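Local coordinates for BDI_3064 protein (Parabacteroides distasonis ATCC 8503, PDB 5Z06) that hydrolyses linear beta-1,2-glucan and beta-1,2-glucooligosaccharides from the non-reducing end, releasing sophorose as an exo-acting glycoside hydrolase, at residues A[557-560]-A[561-565]. Sequence-based numbering, arbitrary orientation.
Sequences FENN and QKMAK
Gln561 sits one alpha-helical turn beyond Phe557, near the start of helix 556-573; its CB lies over one face of the phenyl ring, while the amide reaches past it near CE2 and CZ. The helix is established by four successive i to i+4 backbone bonds, from Gln561 N to Phe557 O through Ala564 N to Asn560 O. CG is anti to the backbone N in both residues (chi1 179° for Gln561), which sends both chains off the same side of the helix; the extended Gln561 chain then carries NE2 to 3.6 Å from both CE2 and CZ of Phe557. Ring and amide planes are 60° apart, so the two groups are not stacked flat. NE2 bonds to Tyr622 O, while OE1 accepts a hydrogen bond from a water 2.7 Å away, which also donates to Glu558 O. With an alanine here CB would stay over the ring, but Tyr622 O would probably lose this donor, the water its Gln561 acceptor, and CE2 and CZ their amide neighbour. The Phe557 ring stacks with that of His547.

The Glu558 and Lys562 chains run alongside each other in the same direction, yet OE2 and NZ remain 3.8 Å apart, a long salt bridge. Stronger partners lie outside the turn: Lys525 for the carboxylate, Asn523 O for the ammonium. The Asn559 side chain passes at a slant to that of Met563, with ND2 3.6 Å from CE; ND2 bonds to Val526 O. One water joins three of these side chains, donating to Glu558 OE2 and Asn559 OD1 and accepting from Lys562 NZ at 3.0 Å.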
loop_
_atom_site.group_PDB
_atom_site.type_symbol
_atom_site.label_atom_id
_atom_site.label_comp_id
_atom_site.label_asym_id
_atom_site.label_seq_id
_atom_site.Cartn_x
_atom_site.Cartn_y
_atom_site.Cartn_z
ATOM N N PHE A 557 17.102 -4.989 -20.443
ATOM C CA PHE A 557 17.367 -3.681 -19.894
ATOM C C PHE A 557 16.964 -2.630 -20.931
ATOM O O PHE A 557 16.334 -1.648 -20.587
ATOM C CB PHE A 557 18.829 -3.455 -19.549
ATOM C CG PHE A 557 19.086 -2.076 -19.033
ATOM C CD1 PHE A 557 18.765 -1.755 -17.712
ATOM C CD2 PHE A 557 19.545 -1.069 -19.875
ATOM C CE1 PHE A 557 18.952 -0.469 -17.237
ATOM C CE2 PHE A 557 19.736 0.223 -19.398
ATOM C CZ PHE A 557 19.442 0.523 -18.084
ATOM N N GLU A 558 17.400 -2.824 -22.173
ATOM C CA GLU A 558 17.107 -1.902 -23.261
ATOM C C GLU A 558 15.612 -1.710 -23.431
ATOM O O GLU A 558 15.128 -0.584 -23.529
ATOM C CB GLU A 558 17.694 -2.425 -24.575
ATOM C CG GLU A 558 17.392 -1.582 -25.812
ATOM C CD GLU A 558 17.516 -2.395 -27.081
ATOM O OE1 GLU A 558 18.636 -2.472 -27.621
ATOM O OE2 GLU A 558 16.489 -2.978 -27.533
ATOM N N ASN A 559 14.894 -2.819 -23.469
ATOM C CA ASN A 559 13.463 -2.788 -23.721
ATOM C C ASN A 559 12.660 -2.264 -22.516
ATOM O O ASN A 559 11.743 -1.461 -22.678
ATOM C CB ASN A 559 12.956 -4.171 -24.104
ATOM C CG ASN A 559 11.666 -4.099 -24.899
ATOM O OD1 ASN A 559 11.648 -3.591 -26.026
ATOM N ND2 ASN A 559 10.578 -4.567 -24.309
ATOM N N ASN A 560 13.004 -2.748 -21.319
ATOM C CA ASN A 560 12.395 -2.282 -20.078
ATOM C C ASN A 560 12.612 -0.782 -19.929
ATOM O O ASN A 560 11.686 -0.045 -19.606
ATOM C CB ASN A 560 12.989 -2.999 -18.856
ATOM C CG ASN A 560 12.566 -4.445 -18.759
ATOM O OD1 ASN A 560 11.817 -4.955 -19.600
ATOM N ND2 ASN A 560 13.066 -5.127 -17.738
ATOM N N GLN A 561 13.836 -0.339 -20.183
ATOM C CA GLN A 561 14.164 1.075 -20.048
ATOM C C GLN A 561 13.290 1.920 -20.965
ATOM O O GLN A 561 12.840 2.991 -20.573
ATOM C CB GLN A 561 15.635 1.316 -20.331
ATOM C CG GLN A 561 16.087 2.766 -20.252
ATOM C CD GLN A 561 17.523 2.913 -20.664
ATOM O OE1 GLN A 561 17.893 2.515 -21.769
ATOM N NE2 GLN A 561 18.342 3.472 -19.789
ATOM N N LYS A 562 13.056 1.425 -22.173
ATOM C CA LYS A 562 12.133 2.069 -23.077
ATOM C C LYS A 562 10.750 2.201 -22.492
ATOM O O LYS A 562 10.124 3.253 -22.650
ATOM C CB LYS A 562 12.041 1.315 -24.395
ATOM C CG LYS A 562 13.189 1.644 -25.310
ATOM C CD LYS A 562 13.154 0.742 -26.508
ATOM C CE LYS A 562 14.359 0.953 -27.387
ATOM N NZ LYS A 562 14.264 -0.036 -28.482
ATOM N N MET A 563 10.269 1.143 -21.839
ATOM C CA MET A 563 8.987 1.222 -21.164
ATOM C C MET A 563 8.956 2.337 -20.102
ATOM O O MET A 563 8.004 3.104 -20.033
ATOM C CB MET A 563 8.598 -0.118 -20.583
ATOM C CG MET A 563 8.335 -1.142 -21.675
ATOM S SD MET A 563 7.944 -2.754 -20.983
ATOM C CE MET A 563 7.584 -3.665 -22.475
ATOM N N ALA A 564 10.004 2.439 -19.299
ATOM C CA ALA A 564 10.078 3.488 -18.308
ATOM C C ALA A 564 10.026 4.853 -18.969
ATOM O O ALA A 564 9.245 5.710 -18.566
ATOM C CB ALA A 564 11.327 3.349 -17.462
ATOM N N LYS A 565 10.845 5.053 -19.995
ATOM C CA LYS A 565 10.865 6.333 -20.690
ATOM C C LYS A 565 9.544 6.677 -21.344
ATOM O O LYS A 565 9.166 7.832 -21.371
ATOM C CB LYS A 565 11.950 6.332 -21.748
ATOM C CG LYS A 565 13.342 6.484 -21.166
ATOM C CD LYS A 565 14.386 6.114 -22.199
ATOM C CE LYS A 565 15.207 7.289 -22.673
ATOM N NZ LYS A 565 15.928 6.903 -23.915
HETATM O O HOH W 1 16.425 1.583 -23.817
HETATM O O HOH W 2 13.627 -2.709 -27.256
#